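Local structure of capsid fiber protein (Bacillus phage phi29, 6QYY) at residues M14-S22 with V55-I66. The protein is the head fiber protein of the phage, here as its trimeric N-terminal base, which probably seats the fiber on the capsid. Residues are numbered along the deposited sequence; the frame is centred on the assembly and turned at random.
Sequences MAYRLLAYS and VNMYPLAAWQVI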
ATOM      1  N   MET A  14      21.516  -9.144  -6.107  1.00 27.25           N
ATOM      2  CA  MET A  14      22.318  -8.000  -5.713  1.00 31.17           C
ATOM      3  C   MET A  14      21.472  -7.000  -4.943  1.00 27.07           C
ATOM      4  O   MET A  14      20.243  -6.950  -5.084  1.00 23.05           O
ATOM      5  CB  MET A  14      22.959  -7.355  -6.934  1.00 34.46           C
ATOM      6  CG  MET A  14      23.981  -8.301  -7.531  1.00 53.07           C
ATOM      7  SD  MET A  14      25.127  -7.500  -8.627  1.00 78.67           S
ATOM      8  CE  MET A  14      24.144  -7.405 -10.117  1.00 84.40           C
ATOM      9  N   ALA A  15      22.139  -6.230  -4.090  1.00 28.66           N
ATOM     10  CA  ALA A  15      21.422  -5.270  -3.264  1.00 23.45           C
ATOM     11  C   ALA A  15      20.774  -4.205  -4.137  1.00 23.45           C
ATOM     12  O   ALA A  15      21.283  -3.846  -5.202  1.00 26.47           O
ATOM     13  CB  ALA A  15      22.370  -4.634  -2.243  1.00 27.11           C
ATOM     14  N   TYR A  16      19.619  -3.714  -3.684  1.00 22.95           N
ATOM     15  CA  TYR A  16      18.884  -2.645  -4.357  1.00 20.32           C
ATOM     16  C   TYR A  16      18.364  -3.076  -5.719  1.00 21.01           C
ATOM     17  O   TYR A  16      18.220  -2.247  -6.616  1.00 21.63           O
ATOM     18  CB  TYR A  16      19.724  -1.366  -4.483  1.00 24.86           C
ATOM     19  CG  TYR A  16      20.390  -1.073  -3.164  1.00 26.08           C
ATOM     20  CD1 TYR A  16      19.612  -0.907  -2.019  1.00 27.64           C
ATOM     21  CD2 TYR A  16      21.780  -1.073  -3.027  1.00 25.36           C
ATOM     22  CE1 TYR A  16      20.185  -0.689  -0.777  1.00 30.65           C
ATOM     23  CE2 TYR A  16      22.375  -0.843  -1.767  1.00 26.87           C
ATOM     24  CZ  TYR A  16      21.557  -0.657  -0.657  1.00 37.02           C
ATOM     25  OH  TYR A  16      22.088  -0.438   0.590  1.00 34.35           O
ATOM     26  N   ARG A  17      18.058  -4.359  -5.872  1.00 23.54           N
ATOM     27  CA  ARG A  17      17.431  -4.863  -7.080  1.00 23.97           C
ATOM     28  C   ARG A  17      16.038  -5.383  -6.764  1.00 24.49           C
ATOM     29  O   ARG A  17      15.763  -5.864  -5.657  1.00 23.22           O
ATOM     30  CB  ARG A  17      18.274  -5.963  -7.721  1.00 23.09           C
ATOM     31  CG  ARG A  17      19.703  -5.533  -8.013  1.00 22.63           C
ATOM     32  CD  ARG A  17      19.756  -4.508  -9.126  1.00 23.84           C
ATOM     33  NE  ARG A  17      21.131  -4.093  -9.412  1.00 30.71           N
ATOM     34  CZ  ARG A  17      21.928  -4.701 -10.282  1.00 37.66           C
ATOM     35  NH1 ARG A  17      21.493  -5.757 -10.952  1.00 36.61           N
ATOM     36  NH2 ARG A  17      23.163  -4.255 -10.484  1.00 41.07           N
ATOM     37  N   LEU A  18      15.152  -5.248  -7.739  1.00 24.56           N
ATOM     38  CA  LEU A  18      13.778  -5.698  -7.571  1.00 25.26           C
ATOM     39  C   LEU A  18      13.724  -7.219  -7.535  1.00 26.81           C
ATOM     40  O   LEU A  18      14.482  -7.894  -8.240  1.00 23.17           O
ATOM     41  CB  LEU A  18      12.910  -5.179  -8.724  1.00 24.25           C
ATOM     42  CG  LEU A  18      12.925  -3.650  -8.844  1.00 23.97           C
ATOM     43  CD1 LEU A  18      12.455  -3.232 -10.245  1.00 27.96           C
ATOM     44  CD2 LEU A  18      12.083  -3.004  -7.740  1.00 25.77           C
ATOM     45  N   LEU A  19      12.819  -7.755  -6.715  1.00 24.63           N
ATOM     46  CA  LEU A  19      12.743  -9.187  -6.455  1.00 21.00           C
ATOM     47  C   LEU A  19      11.396  -9.775  -6.861  1.00 21.64           C
ATOM     48  O   LEU A  19      10.345  -9.120  -6.772  1.00 23.91           O
ATOM     49  CB  LEU A  19      12.961  -9.504  -4.975  1.00 23.75           C
ATOM     50  CG  LEU A  19      14.284  -9.128  -4.326  1.00 30.04           C
ATOM     51  CD1 LEU A  19      14.197  -9.410  -2.815  1.00 26.46           C
ATOM     52  CD2 LEU A  19      15.429  -9.897  -4.989  1.00 28.23           C
ATOM     53  N   ALA A  20      11.459 -11.028  -7.299  1.00 25.24           N
ATOM     54  CA  ALA A  20      10.306 -11.891  -7.517  1.00 32.30           C
ATOM     55  C   ALA A  20      10.339 -13.034  -6.506  1.00 30.40           C
ATOM     56  O   ALA A  20      11.383 -13.663  -6.300  1.00 29.03           O
ATOM     57  CB  ALA A  20      10.306 -12.459  -8.942  1.00 29.22           C
ATOM     58  N   TYR A  21       9.194 -13.320  -5.900  1.00 28.40           N
ATOM     59  CA  TYR A  21       9.082 -14.484  -5.039  1.00 26.73           C
ATOM     60  C   TYR A  21       8.590 -15.665  -5.862  1.00 29.31           C
ATOM     61  O   TYR A  21       7.712 -15.514  -6.716  1.00 30.86           O
ATOM     62  CB  TYR A  21       8.117 -14.212  -3.891  1.00 24.15           C
ATOM     63  CG  TYR A  21       8.546 -13.120  -2.957  1.00 26.81           C
ATOM     64  CD1 TYR A  21       9.871 -12.702  -2.897  1.00 26.20           C
ATOM     65  CD2 TYR A  21       7.614 -12.491  -2.133  1.00 27.32           C
ATOM     66  CE1 TYR A  21      10.263 -11.690  -1.999  1.00 28.71           C
ATOM     67  CE2 TYR A  21       7.999 -11.503  -1.244  1.00 24.07           C
ATOM     68  CZ  TYR A  21       9.309 -11.100  -1.183  1.00 29.43           C
ATOM     69  OH  TYR A  21       9.665 -10.115  -0.290  1.00 31.08           O
ATOM     70  N   SER A  22       9.145 -16.844  -5.597  1.00 26.59           N
ATOM     71  CA  SER A  22       8.727 -18.012  -6.359  1.00 32.62           C
ATOM     72  C   SER A  22       8.717 -19.230  -5.453  1.00 33.58           C
ATOM     73  O   SER A  22       9.347 -19.255  -4.390  1.00 31.63           O
ATOM     74  CB  SER A  22       9.620 -18.244  -7.585  1.00 41.18           C
ATOM     75  OG  SER A  22      10.883 -18.741  -7.195  1.00 38.47           O
ATOM     76  N   VAL A  55      14.462 -12.160   4.672  1.00 26.26           N
ATOM     77  CA  VAL A  55      13.839 -11.080   3.908  1.00 23.41           C
ATOM     78  C   VAL A  55      13.021 -10.239   4.875  1.00 29.38           C
ATOM     79  O   VAL A  55      12.054 -10.731   5.458  1.00 32.02           O
ATOM     80  CB  VAL A  55      12.939 -11.632   2.791  1.00 27.56           C
ATOM     81  CG1 VAL A  55      12.309 -10.469   2.011  1.00 31.00           C
ATOM     82  CG2 VAL A  55      13.709 -12.573   1.865  1.00 28.60           C
ATOM     83  N   ASN A  56      13.387  -8.968   5.038  1.00 27.62           N
ATOM     84  CA  ASN A  56      12.680  -8.085   5.957  1.00 22.32           C
ATOM     85  C   ASN A  56      11.811  -7.127   5.151  1.00 29.33           C
ATOM     86  O   ASN A  56      12.326  -6.322   4.370  1.00 38.25           O
ATOM     87  CB  ASN A  56      13.662  -7.311   6.839  1.00 27.02           C
ATOM     88  CG  ASN A  56      14.538  -8.233   7.677  1.00 34.38           C
ATOM     89  OD1 ASN A  56      14.056  -9.199   8.271  1.00 34.90           O
ATOM     90  ND2 ASN A  56      15.829  -7.949   7.709  1.00 42.98           N
ATOM     91  N   MET A  57      10.500  -7.213   5.333  1.00 21.58           N
ATOM     92  CA  MET A  57       9.602  -6.363   4.579  1.00 19.71           C
ATOM     93  C   MET A  57       9.025  -5.276   5.479  1.00 25.88           C
ATOM     94  O   MET A  57       8.667  -5.528   6.636  1.00 26.40           O
ATOM     95  CB  MET A  57       8.492  -7.174   3.887  1.00 24.82           C
ATOM     96  CG  MET A  57       9.004  -8.116   2.807  1.00 26.11           C
ATOM     97  SD  MET A  57       7.770  -9.234   2.206  1.00 27.94           S
ATOM     98  CE  MET A  57       6.824  -8.007   1.300  1.00 44.43           C
ATOM     99  N   TYR A  58       8.979  -4.065   4.931  1.00 22.43           N
ATOM    100  CA  TYR A  58       8.626  -2.819   5.595  1.00 22.12           C
ATOM    101  C   TYR A  58       7.406  -2.187   4.937  1.00 22.53           C
ATOM    102  O   TYR A  58       7.066  -2.522   3.796  1.00 21.54           O
ATOM    103  CB  TYR A  58       9.810  -1.840   5.526  1.00 23.90           C
ATOM    104  CG  TYR A  58      10.925  -2.245   6.461  1.00 33.41           C
ATOM    105  CD1 TYR A  58      10.881  -1.891   7.802  1.00 34.09           C
ATOM    106  CD2 TYR A  58      11.996  -3.019   6.015  1.00 39.57           C
ATOM    107  CE1 TYR A  58      11.884  -2.272   8.687  1.00 39.48           C
ATOM    108  CE2 TYR A  58      13.021  -3.408   6.900  1.00 37.07           C
ATOM    109  CZ  TYR A  58      12.949  -3.027   8.232  1.00 42.93           C
ATOM    110  OH  TYR A  58      13.933  -3.389   9.134  1.00 48.07           O
ATOM    111  N   PRO A  59       6.719  -1.273   5.631  1.00 27.31           N
ATOM    112  CA  PRO A  59       5.580  -0.574   5.019  1.00 23.80           C
ATOM    113  C   PRO A  59       5.960   0.095   3.706  1.00 28.34           C
ATOM    114  O   PRO A  59       7.085   0.564   3.523  1.00 27.70           O
ATOM    115  CB  PRO A  59       5.183   0.459   6.084  1.00 24.95           C
ATOM    116  CG  PRO A  59       5.584  -0.195   7.391  1.00 26.38           C
ATOM    117  CD  PRO A  59       6.880  -0.931   7.060  1.00 22.87           C
ATOM    118  N   LEU A  60       5.008   0.105   2.777  1.00 28.47           N
ATOM    119  CA  LEU A  60       5.257   0.539   1.406  1.00 20.47           C
ATOM    120  C   LEU A  60       5.041   2.040   1.265  1.00 28.14           C
ATOM    121  O   LEU A  60       3.943   2.551   1.525  1.00 27.12           O
ATOM    122  CB  LEU A  60       4.338  -0.203   0.442  1.00 23.73           C
ATOM    123  CG  LEU A  60       4.376  -1.735   0.531  1.00 26.62           C
ATOM    124  CD1 LEU A  60       3.196  -2.321  -0.247  1.00 33.10           C
ATOM    125  CD2 LEU A  60       5.711  -2.253  -0.012  1.00 26.23           C
ATOM    126  N   ALA A  61       6.074   2.744   0.829  1.00 22.96           N
ATOM    127  CA  ALA A  61       5.880   4.086   0.300  1.00 27.99           C
ATOM    128  C   ALA A  61       6.891   4.299  -0.817  1.00 27.25           C
ATOM    129  O   ALA A  61       6.515   4.400  -1.989  1.00 28.26           O
ATOM    130  CB  ALA A  61       6.021   5.148   1.392  1.00 30.38           C
ATOM    131  N   ALA A  62       8.176   4.324  -0.475  1.00 21.16           N
ATOM    132  CA  ALA A  62       9.232   4.533  -1.456  1.00 21.99           C
ATOM    133  C   ALA A  62      10.252   3.399  -1.385  1.00 23.34           C
ATOM    134  O   ALA A  62      10.472   2.803  -0.327  1.00 23.65           O
ATOM    135  CB  ALA A  62       9.927   5.882  -1.236  1.00 26.83           C
ATOM    136  N   TRP A  63      10.863   3.096  -2.526  1.00 20.32           N
ATOM    137  CA  TRP A  63      11.945   2.112  -2.607  1.00 20.16           C
ATOM    138  C   TRP A  63      13.190   2.749  -3.203  1.00 25.98           C
ATOM    139  O   TRP A  63      13.101   3.672  -4.011  1.00 28.68           O
ATOM    140  CB  TRP A  63      11.577   0.919  -3.484  1.00 19.53           C
ATOM    141  CG  TRP A  63      10.689  -0.087  -2.871  1.00 21.15           C
ATOM    142  CD1 TRP A  63      10.379  -0.230  -1.543  1.00 23.18           C
ATOM    143  CD2 TRP A  63       9.989  -1.114  -3.564  1.00 22.94           C
ATOM    144  NE1 TRP A  63       9.518  -1.293  -1.378  1.00 28.76           N
ATOM    145  CE2 TRP A  63       9.256  -1.845  -2.605  1.00 25.64           C
ATOM    146  CE3 TRP A  63       9.891  -1.480  -4.914  1.00 26.85           C
ATOM    147  CZ2 TRP A  63       8.444  -2.933  -2.953  1.00 25.63           C
ATOM    148  CZ3 TRP A  63       9.089  -2.568  -5.257  1.00 29.76           C
ATOM    149  CH2 TRP A  63       8.370  -3.270  -4.284  1.00 30.66           C
ATOM    150  N   GLN A  64      14.356   2.227  -2.817  1.00 20.17           N
ATOM    151  CA  GLN A  64      15.621   2.571  -3.454  1.00 18.68           C
ATOM    152  C   GLN A  64      16.026   1.425  -4.370  1.00 23.64           C
ATOM    153  O   GLN A  64      16.174   0.287  -3.906  1.00 23.57           O
ATOM    154  CB  GLN A  64      16.710   2.821  -2.408  1.00 25.21           C
ATOM    155  CG  GLN A  64      16.522   4.094  -1.681  1.00 32.87           C
ATOM    156  CD  GLN A  64      17.367   4.186  -0.425  1.00 30.35           C
ATOM    157  OE1 GLN A  64      17.727   3.185   0.209  1.00 35.56           O
ATOM    158  NE2 GLN A  64      17.677   5.393  -0.062  1.00 22.22           N
ATOM    159  N   VAL A  65      16.202   1.722  -5.664  1.00 21.79           N
ATOM    160  CA  VAL A  65      16.502   0.711  -6.675  1.00 21.10           C
ATOM    161  C   VAL A  65      17.593   1.217  -7.615  1.00 18.31           C
ATOM    162  O   VAL A  65      17.621   2.394  -7.985  1.00 23.51           O
ATOM    163  CB  VAL A  65      15.252   0.325  -7.501  1.00 23.97           C
ATOM    164  CG1 VAL A  65      15.588  -0.845  -8.418  1.00 24.50           C
ATOM    165  CG2 VAL A  65      14.081  -0.047  -6.580  1.00 24.21           C
ATOM    166  N   ILE A  66      18.477   0.315  -8.034  1.00 18.80           N
ATOM    167  CA  ILE A  66      19.479   0.669  -9.038  1.00 20.25           C
ATOM    168  C   ILE A  66      18.801   0.957 -10.376  1.00 25.00           C
ATOM    169  O   ILE A  66      17.965   0.177 -10.849  1.00 24.84           O
ATOM    170  CB  ILE A  66      20.514  -0.460  -9.187  1.00 20.11           C
ATOM    171  CG1 ILE A  66      21.273  -0.679  -7.858  1.00 23.61           C
ATOM    172  CG2 ILE A  66      21.495  -0.120 -10.289  1.00 25.62           C
ATOM    173  CD1 ILE A  66      22.090   0.493  -7.455  1.00 25.56           C
TER
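Tyr16 O accepts the hydrogen bond that ties the two segments together: Ile66 N donates to it over 2.9 Å, nearly straight at 168° and in the carbonyl plane. The same oxygen takes a CA-H...O contact from Val65 CA at 3.4 Å. Tyr16 is the third residue of a type II turn running from Met14 to Arg17, and its positive phi (66°) belongs to that bend.

Side-chain packing flanks this bond. Tyr16 CB lies 3.8 Å from Ile66 CG1, while Ala15 CB sits over one face of the Tyr16 ring, offset toward its rim. Arg17 starts away from Ile66, but its chain bends at chi2 (-69°) and carries NE back to Ile66 CB, 3.7 Å off, the two side chains crossing at a slant. That buried NE finds no polar partner in the model; the guanidinium is anchored instead through NH1 to the carbonyl of Asp82. Farther along, the CD2 branch of Leu18 reaches Val65 CG2 at 3.8 Å and the benzo side of the indole, Trp63 CE3, at 3.9 Å.

At the far end, Met57 and Tyr21 make a Met-aromatic contact. The sulfur stands at the ring edge, with Met57 SD 3.3 Å from Tyr21 OH. Val55 CG1 touches the same hydroxyl, which is buried without a hydrogen-bonding partner in the model.

Residues 14-22 run into strand 18-23 of the mixed sheet, whereas 55-66 leaves one of its edge strands within the chain, 52-57, and enters the antiparallel sheet as strand 62-66. The contact thus joins the two sheets. Tyr41, on strand 41-42, meets Trp63 edge-to-face and also touches Tyr21 and Met57; Leu110 of strand 107-112 packs on Val65. The connecting loop lies at the trimer interface, where Pro59 meets Pro59 of the third subunit and Leu60 meets Leu60 of the second.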